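Local coordinates for protein 3-ketosteroid-delta4-5alpha-dehydrogenase (Rhodococcus jostii, PDB 4AT2) that probably catalyses the FAD-dependent 4,5-dehydrogenation of 3-keto-5alpha-steroids in steroid catabolism and binds FAD and 4-androstene-3,17-dione, at residues V256-G261 with I293-A298; L452-N457 with L471-R476. All coordinates share one frame; numbering follows the deposited sequence.

In the fold
Contacts 1 and 2 are both buried, their centres about 9 Å apart, and both reach the five-stranded parallel sheet of the FAD-binding Rossmann-type fold. Strands 255-258 and 471-473 are neighbours in that sheet, and Leu258 N lies 2.8 Å from Phe472 O, a probable hydrogen bond between the two contacts. Packing also joins them, since Ala296 CB of contact 1 sits 3.5 Å from Leu452 CD2 of contact 2. Their chemistry differs. Between its two segments contact 1 has apolar contacts alone, setting a helix on the sheet, whereas contact 2 lays a loop beside the edge strand and adds a water bridge. Both 256-261 and 471-476 run on to the FAD.

Contact 1: V256-G261 with I293-A298; sequences VVLATG and ILMAQA. With FAD (flavin-adenine dinucleotide), chain D.
Leu258, on strand 255-258, meets helix 291-297 through its two methyl groups, each taking a different residue of the helix. Within that helix, Ile293 O accepts a 2.9 Å hydrogen bond from Gln297 N. Leu294 packs on Val463 of the second subunit. Met295 comes next, and its terminal methyl does the touching: CE approaches Leu258 CD2 to 4.2 Å, while the same side chain rests on Val225 and Leu228 of strand 223-230. Ala296 follows with CB 4.1 Å from Leu258 CD1. Leu258 carries CG beside its backbone N, anti to the carbonyl carbon (chi1 -57°), and its isobutyl end reaches the helix with one methyl for each partner. Gln297 and Ala298 pack on Val463 and His462 of the second subunit, respectively.

Beyond Leu258 the first segment leaves the sheet and passes the adenosine half of the FAD. Thr260 lays CG2 against the adenine, 3.6 Å from FAD C5A, and its OG1 is hydrogen-bonded to Ser292 OG, one residue before 293-298. Gly261 CA then lies 3.6 Å from FAD O1P. The two segments bury 134 Å² between them with no hydrogen bond across, so the interface itself is held by dispersion and the exclusion of water, while the polar links of the first segment go to its neighbouring strands and to Ser292, and its approach to the FAD is by close contact.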
loop_
_atom_site.group_PDB
_atom_site.type_symbol
_atom_site.label_atom_id
_atom_site.label_comp_id
_atom_site.label_asym_id
_atom_site.label_seq_id
_atom_site.Cartn_x
_atom_site.Cartn_y
_atom_site.Cartn_z
ATOM N N VAL A 256 7.155 -28.884 -4.266
ATOM C CA VAL A 256 5.829 -28.495 -3.825
ATOM C C VAL A 256 5.469 -27.222 -4.589
ATOM O O VAL A 256 6.269 -26.280 -4.650
ATOM C CB VAL A 256 5.801 -28.190 -2.312
ATOM C CG1 VAL A 256 4.484 -27.530 -1.904
ATOM C CG2 VAL A 256 6.038 -29.461 -1.502
ATOM N N VAL A 257 4.286 -27.212 -5.198
ATOM C CA VAL A 257 3.754 -26.000 -5.844
ATOM C C VAL A 257 2.604 -25.445 -5.006
ATOM O O VAL A 257 1.566 -26.090 -4.866
ATOM C CB VAL A 257 3.243 -26.263 -7.281
ATOM C CG1 VAL A 257 2.688 -24.972 -7.900
ATOM C CG2 VAL A 257 4.353 -26.845 -8.158
ATOM N N LEU A 258 2.792 -24.244 -4.469
ATOM C CA LEU A 258 1.722 -23.561 -3.737
ATOM C C LEU A 258 0.820 -22.831 -4.720
ATOM O O LEU A 258 1.272 -21.969 -5.475
ATOM C CB LEU A 258 2.296 -22.578 -2.707
ATOM C CG LEU A 258 3.249 -23.185 -1.662
ATOM C CD1 LEU A 258 3.828 -22.082 -0.784
ATOM C CD2 LEU A 258 2.541 -24.222 -0.808
ATOM N N ALA A 259 -0.459 -23.192 -4.706
ATOM C CA ALA A 259 -1.428 -22.681 -5.682
ATOM C C ALA A 259 -2.808 -22.571 -5.012
ATOM O O ALA A 259 -3.848 -22.821 -5.623
ATOM C CB ALA A 259 -1.470 -23.595 -6.899
ATOM N N THR A 260 -2.789 -22.185 -3.743
ATOM C CA THR A 260 -4.000 -22.185 -2.895
ATOM C C THR A 260 -4.752 -20.854 -2.848
ATOM O O THR A 260 -5.712 -20.716 -2.097
ATOM C CB THR A 260 -3.690 -22.603 -1.445
ATOM O OG1 THR A 260 -2.758 -21.671 -0.878
ATOM C CG2 THR A 260 -3.106 -24.000 -1.394
ATOM N N GLY A 261 -4.327 -19.875 -3.632
ATOM C CA GLY A 261 -5.091 -18.632 -3.695
ATOM C C GLY A 261 -4.626 -17.557 -2.737
ATOM O O GLY A 261 -3.560 -17.658 -2.134
ATOM N N ILE A 293 0.825 -18.317 1.869
ATOM C CA ILE A 293 1.724 -17.177 2.031
ATOM C C ILE A 293 2.437 -17.304 3.373
ATOM O O ILE A 293 3.661 -17.192 3.445
ATOM C CB ILE A 293 0.980 -15.819 1.909
ATOM C CG1 ILE A 293 0.473 -15.631 0.473
ATOM C CG2 ILE A 293 1.925 -14.688 2.302
ATOM C CD1 ILE A 293 -0.564 -14.536 0.274
ATOM N N LEU A 294 1.675 -17.557 4.431
ATOM C CA LEU A 294 2.243 -17.667 5.777
ATOM C C LEU A 294 3.203 -18.848 5.917
ATOM O O LEU A 294 4.260 -18.718 6.545
ATOM C CB LEU A 294 1.125 -17.735 6.827
ATOM C CG LEU A 294 0.148 -16.542 6.896
ATOM C CD1 LEU A 294 -0.954 -16.823 7.910
ATOM C CD2 LEU A 294 0.856 -15.215 7.197
ATOM N N MET A 295 2.835 -19.983 5.322
ATOM C CA MET A 295 3.650 -21.197 5.367
ATOM C C MET A 295 5.023 -20.942 4.766
ATOM O O MET A 295 6.036 -21.443 5.271
ATOM C CB MET A 295 2.982 -22.311 4.561
ATOM C CG MET A 295 1.801 -22.940 5.267
ATOM S SD MET A 295 0.862 -24.029 4.171
ATOM C CE MET A 295 2.171 -24.860 3.353
ATOM N N ALA A 296 5.033 -20.174 3.681
ATOM C CA ALA A 296 6.272 -19.876 2.974
ATOM C C ALA A 296 7.075 -18.810 3.731
ATOM O O ALA A 296 8.294 -18.939 3.863
ATOM C CB ALA A 296 5.981 -19.451 1.540
ATOM N N GLN A 297 6.399 -17.783 4.249
ATOM C CA GLN A 297 7.080 -16.769 5.058
ATOM C C GLN A 297 7.814 -17.410 6.239
ATOM O O GLN A 297 8.873 -16.934 6.643
ATOM C CB GLN A 297 6.090 -15.749 5.617
ATOM C CG GLN A 297 5.558 -14.722 4.628
ATOM C CD GLN A 297 4.706 -13.684 5.334
ATOM O OE1 GLN A 297 3.466 -13.796 5.375
ATOM N NE2 GLN A 297 5.357 -12.679 5.933
ATOM N N ALA A 298 7.241 -18.481 6.800
ATOM C CA ALA A 298 7.869 -19.187 7.923
ATOM C C ALA A 298 9.275 -19.674 7.578
ATOM O O ALA A 298 10.105 -19.816 8.475
ATOM C CB ALA A 298 6.996 -20.348 8.402
HETATM P PA FAD D . -8.258 -20.600 -7.095
HETATM O O1A FAD D . -8.716 -20.732 -8.495
HETATM O O2A FAD D . -9.206 -20.114 -6.081
HETATM O O5B FAD D . -7.691 -22.023 -6.629
HETATM C C5B FAD D . -7.120 -22.198 -5.328
HETATM C C4B FAD D . -7.529 -23.583 -4.797
HETATM O O4B FAD D . -6.787 -23.751 -3.570
HETATM C C3B FAD D . -9.017 -23.587 -4.423
HETATM O O3B FAD D . -9.662 -24.722 -5.052
HETATM C C2B FAD D . -9.012 -23.693 -2.894
HETATM O O2B FAD D . -10.149 -24.468 -2.430
HETATM C C1B FAD D . -7.691 -24.415 -2.632
HETATM N N9A FAD D . -7.142 -24.194 -1.276
HETATM C C8A FAD D . -7.223 -23.105 -0.502
HETATM N N7A FAD D . -6.571 -23.352 0.632
HETATM C C5A FAD D . -6.064 -24.599 0.566
HETATM C C6A FAD D . -5.331 -25.365 1.410
HETATM N N6A FAD D . -4.967 -24.863 2.590
HETATM N N1A FAD D . -4.956 -26.616 1.089
HETATM C C2A FAD D . -5.310 -27.154 -0.140
HETATM N N3A FAD D . -6.067 -26.362 -0.999
HETATM C C4A FAD D . -6.425 -25.107 -0.620
HETATM N N1 FAD D . -9.730 -12.929 -12.685
HETATM C C2 FAD D . -9.415 -12.923 -14.032
HETATM O O2 FAD D . -8.240 -12.882 -14.370
HETATM N N3 FAD D . -10.433 -12.968 -14.996
HETATM C C4 FAD D . -11.773 -12.979 -14.604
HETATM O O4 FAD D . -12.642 -13.002 -15.480
HETATM C C4X FAD D . -12.091 -12.977 -13.241
HETATM N N5 FAD D . -13.381 -12.965 -12.824
HETATM C C5X FAD D . -13.656 -12.729 -11.526
HETATM C C6 FAD D . -14.967 -12.458 -11.123
HETATM C C7 FAD D . -15.268 -12.229 -9.778
HETATM C C7M FAD D . -16.607 -11.962 -9.429
HETATM C C8 FAD D . -14.237 -12.258 -8.815
HETATM C C8M FAD D . -14.470 -12.043 -7.441
HETATM C C9 FAD D . -12.931 -12.541 -9.221
HETATM C C9A FAD D . -12.631 -12.753 -10.575
HETATM N N10 FAD D . -11.360 -12.993 -10.980
HETATM C C10 FAD D . -11.071 -12.954 -12.288
HETATM C "C1'" FAD D . -10.277 -13.377 -10.038
HETATM C "C2'" FAD D . -9.948 -14.869 -10.205
HETATM O "O2'" FAD D . -11.188 -15.570 -10.085
HETATM C "C3'" FAD D . -8.974 -15.347 -9.117
HETATM O "O3'" FAD D . -8.021 -14.330 -8.761
HETATM C "C4'" FAD D . -8.234 -16.604 -9.603
HETATM O "O4'" FAD D . -9.214 -17.594 -9.949
HETATM C "C5'" FAD D . -7.322 -17.154 -8.503
HETATM O "O5'" FAD D . -6.594 -18.277 -9.037
HETATM P P FAD D . -5.802 -19.270 -8.044
HETATM O O1P FAD D . -4.804 -18.528 -7.267
HETATM O O2P FAD D . -5.391 -20.469 -8.848
HETATM O O3P FAD D . -6.953 -19.624 -6.945
#

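Contact 2: L452-N457 with L471-R476; sequences LRTTVN and LFAAGR. With FAD (flavin-adenine dinucleotide), chain D.
Thr454 and Ala473 bring the two backbones nearest, with 7.1 Å between their CA atoms, and no direct hydrogen bond joins the segments. Residues 471-473 form an outermost strand of the parallel sheet in the Rossmann-type FAD-binding fold, and 452-457 runs from the last residue of strand 444-452 into the loop beyond it. Ala473 is the meeting point: its CB receives Leu452 CD1 at 4.3 Å and also faces the methyl of Thr454, while Leu258 of the adjacent strand packs against it too.

Thr454 divides its side chain between two tasks. OG1 stands between the backbone N and the carbonyl carbon (chi1 60°), leaving CG2 beside the N to approach Ala473 O at 3.8 Å. A water bridges the polar groups, 2.8 Å from Thr454 OG1 and donating to Ala473 O, which gives this buried carbonyl a partner. Further along the loop, Asn457 O approaches the Phe472 ring obliquely, with CD1 4.4 Å away, and is hydrogen-bonded to Ser505 of helix 490-507.

Past the strand, the chain turns to the FAD pyrophosphate. With CG anti to the carbonyl carbon (chi1 -68°), Arg476 brings CG to 3.4 Å from FAD O3'; bends at chi2 and chi3 then shape the rest of the chain, whose NH1 forms a salt bridge to Asp494. Its backbone grips the phosphate: Arg476 N donates to FAD O1P over 2.8 Å, nearly straight at 170°.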
loop_
_atom_site.group_PDB
_atom_site.type_symbol
_atom_site.label_atom_id
_atom_site.label_comp_id
_atom_site.label_asym_id
_atom_site.label_seq_id
_atom_site.Cartn_x
_atom_site.Cartn_y
_atom_site.Cartn_z
ATOM N N LEU A 452 3.515 -13.871 -2.284
ATOM C CA LEU A 452 4.894 -14.322 -2.354
ATOM C C LEU A 452 5.626 -13.777 -3.571
ATOM O O LEU A 452 5.056 -13.660 -4.659
ATOM C CB LEU A 452 4.933 -15.848 -2.374
ATOM C CG LEU A 452 4.381 -16.527 -1.110
ATOM C CD1 LEU A 452 4.160 -18.013 -1.395
ATOM C CD2 LEU A 452 5.279 -16.308 0.111
ATOM N N ARG A 453 6.905 -13.472 -3.378
ATOM C CA ARG A 453 7.773 -13.037 -4.453
ATOM C C ARG A 453 8.316 -14.287 -5.161
ATOM O O ARG A 453 8.877 -15.185 -4.510
ATOM C CB ARG A 453 8.923 -12.205 -3.869
ATOM C CG ARG A 453 9.922 -11.709 -4.901
ATOM C CD ARG A 453 9.419 -10.489 -5.640
ATOM N NE ARG A 453 10.462 -9.920 -6.496
ATOM C CZ ARG A 453 11.168 -8.823 -6.209
ATOM N NH1 ARG A 453 10.949 -8.137 -5.081
ATOM N NH2 ARG A 453 12.091 -8.398 -7.069
ATOM N N THR A 454 8.142 -14.338 -6.480
ATOM C CA THR A 454 8.595 -15.485 -7.266
ATOM C C THR A 454 9.389 -15.044 -8.491
ATOM O O THR A 454 9.212 -13.928 -9.001
ATOM C CB THR A 454 7.425 -16.359 -7.778
ATOM O OG1 THR A 454 6.562 -15.562 -8.601
ATOM C CG2 THR A 454 6.617 -17.005 -6.623
ATOM N N THR A 455 10.241 -15.944 -8.977
ATOM C CA THR A 455 10.990 -15.727 -10.210
ATOM C C THR A 455 10.089 -15.979 -11.419
ATOM O O THR A 455 8.958 -16.454 -11.276
ATOM C CB THR A 455 12.171 -16.694 -10.333
ATOM O OG1 THR A 455 11.664 -18.028 -10.483
ATOM C CG2 THR A 455 13.105 -16.617 -9.114
ATOM N N VAL A 456 10.592 -15.704 -12.627
ATOM C CA VAL A 456 9.825 -16.028 -13.842
ATOM C C VAL A 456 9.653 -17.536 -14.036
ATOM O O VAL A 456 8.822 -17.984 -14.829
ATOM C CB VAL A 456 10.424 -15.382 -15.109
ATOM C CG1 VAL A 456 10.337 -13.867 -14.995
ATOM C CG2 VAL A 456 11.870 -15.827 -15.320
ATOM N N ASN A 457 10.435 -18.311 -13.293
ATOM C CA ASN A 457 10.297 -19.767 -13.277
ATOM C C ASN A 457 9.469 -20.268 -12.086
ATOM O O ASN A 457 9.411 -21.477 -11.813
ATOM C CB ASN A 457 11.670 -20.436 -13.330
ATOM C CG ASN A 457 12.343 -20.266 -14.683
ATOM O OD1 ASN A 457 13.452 -19.725 -14.779
ATOM N ND2 ASN A 457 11.665 -20.693 -15.733
ATOM N N LEU A 471 10.583 -25.397 -3.486
ATOM C CA LEU A 471 9.365 -24.595 -3.298
ATOM C C LEU A 471 9.042 -23.683 -4.470
ATOM O O LEU A 471 9.851 -22.842 -4.870
ATOM C CB LEU A 471 9.445 -23.772 -2.007
ATOM C CG LEU A 471 8.108 -23.170 -1.541
ATOM C CD1 LEU A 471 7.075 -24.253 -1.245
ATOM C CD2 LEU A 471 8.355 -22.279 -0.328
ATOM N N PHE A 472 7.833 -23.855 -4.991
ATOM C CA PHE A 472 7.368 -23.127 -6.164
ATOM C C PHE A 472 5.979 -22.603 -5.876
ATOM O O PHE A 472 5.308 -23.084 -4.952
ATOM C CB PHE A 472 7.368 -24.065 -7.374
ATOM C CG PHE A 472 8.692 -24.744 -7.574
ATOM C CD1 PHE A 472 9.699 -24.111 -8.299
ATOM C CD2 PHE A 472 8.963 -25.965 -6.949
ATOM C CE1 PHE A 472 10.942 -24.708 -8.441
ATOM C CE2 PHE A 472 10.208 -26.567 -7.088
ATOM C CZ PHE A 472 11.192 -25.939 -7.841
ATOM N N ALA A 473 5.540 -21.614 -6.648
ATOM C CA ALA A 473 4.216 -21.027 -6.383
ATOM C C ALA A 473 3.695 -20.247 -7.570
ATOM O O ALA A 473 4.479 -19.688 -8.336
ATOM C CB ALA A 473 4.255 -20.137 -5.144
ATOM N N ALA A 474 2.371 -20.199 -7.704
ATOM C CA ALA A 474 1.741 -19.411 -8.764
ATOM C C ALA A 474 0.307 -19.091 -8.387
ATOM O O ALA A 474 -0.258 -19.698 -7.470
ATOM C CB ALA A 474 1.795 -20.152 -10.093
ATOM N N GLY A 475 -0.280 -18.149 -9.114
ATOM C CA GLY A 475 -1.659 -17.727 -8.827
ATOM C C GLY A 475 -1.677 -16.701 -7.713
ATOM O O GLY A 475 -0.655 -16.058 -7.426
ATOM N N ARG A 476 -2.829 -16.538 -7.070
ATOM C CA ARG A 476 -2.980 -15.403 -6.152
ATOM C C ARG A 476 -2.346 -15.576 -4.767
ATOM O O ARG A 476 -2.464 -14.689 -3.921
ATOM C CB ARG A 476 -4.433 -14.893 -6.085
ATOM C CG ARG A 476 -4.902 -14.235 -7.399
ATOM C CD ARG A 476 -4.363 -12.810 -7.637
ATOM N NE ARG A 476 -2.901 -12.755 -7.835
ATOM C CZ ARG A 476 -2.270 -13.179 -8.934
ATOM N NH1 ARG A 476 -2.961 -13.691 -9.953
ATOM N NH2 ARG A 476 -0.935 -13.111 -9.014
HETATM P PA FAD D . -8.258 -20.600 -7.095
HETATM O O1A FAD D . -8.716 -20.732 -8.495
HETATM O O2A FAD D . -9.206 -20.114 -6.081
HETATM O O5B FAD D . -7.691 -22.023 -6.629
HETATM C C5B FAD D . -7.120 -22.198 -5.328
HETATM C C4B FAD D . -7.529 -23.583 -4.797
HETATM O O4B FAD D . -6.787 -23.751 -3.570
HETATM C C3B FAD D . -9.017 -23.587 -4.423
HETATM O O3B FAD D . -9.662 -24.722 -5.052
HETATM C C2B FAD D . -9.012 -23.693 -2.894
HETATM O O2B FAD D . -10.149 -24.468 -2.430
HETATM C C1B FAD D . -7.691 -24.415 -2.632
HETATM N N9A FAD D . -7.142 -24.194 -1.276
HETATM C C8A FAD D . -7.223 -23.105 -0.502
HETATM N N7A FAD D . -6.571 -23.352 0.632
HETATM C C5A FAD D . -6.064 -24.599 0.566
HETATM C C6A FAD D . -5.331 -25.365 1.410
HETATM N N6A FAD D . -4.967 -24.863 2.590
HETATM N N1A FAD D . -4.956 -26.616 1.089
HETATM C C2A FAD D . -5.310 -27.154 -0.140
HETATM N N3A FAD D . -6.067 -26.362 -0.999
HETATM C C4A FAD D . -6.425 -25.107 -0.620
HETATM N N1 FAD D . -9.730 -12.929 -12.685
HETATM C C2 FAD D . -9.415 -12.923 -14.032
HETATM O O2 FAD D . -8.240 -12.882 -14.370
HETATM N N3 FAD D . -10.433 -12.968 -14.996
HETATM C C4 FAD D . -11.773 -12.979 -14.604
HETATM O O4 FAD D . -12.642 -13.002 -15.480
HETATM C C4X FAD D . -12.091 -12.977 -13.241
HETATM N N5 FAD D . -13.381 -12.965 -12.824
HETATM C C5X FAD D . -13.656 -12.729 -11.526
HETATM C C6 FAD D . -14.967 -12.458 -11.123
HETATM C C7 FAD D . -15.268 -12.229 -9.778
HETATM C C7M FAD D . -16.607 -11.962 -9.429
HETATM C C8 FAD D . -14.237 -12.258 -8.815
HETATM C C8M FAD D . -14.470 -12.043 -7.441
HETATM C C9 FAD D . -12.931 -12.541 -9.221
HETATM C C9A FAD D . -12.631 -12.753 -10.575
HETATM N N10 FAD D . -11.360 -12.993 -10.980
HETATM C C10 FAD D . -11.071 -12.954 -12.288
HETATM C "C1'" FAD D . -10.277 -13.377 -10.038
HETATM C "C2'" FAD D . -9.948 -14.869 -10.205
HETATM O "O2'" FAD D . -11.188 -15.570 -10.085
HETATM C "C3'" FAD D . -8.974 -15.347 -9.117
HETATM O "O3'" FAD D . -8.021 -14.330 -8.761
HETATM C "C4'" FAD D . -8.234 -16.604 -9.603
HETATM O "O4'" FAD D . -9.214 -17.594 -9.949
HETATM C "C5'" FAD D . -7.322 -17.154 -8.503
HETATM O "O5'" FAD D . -6.594 -18.277 -9.037
HETATM P P FAD D . -5.802 -19.270 -8.044
HETATM O O1P FAD D . -4.804 -18.528 -7.267
HETATM O O2P FAD D . -5.391 -20.469 -8.848
HETATM O O3P FAD D . -6.953 -19.624 -6.945
HETATM O O HOH W 1 4.919 -17.466 -9.934
#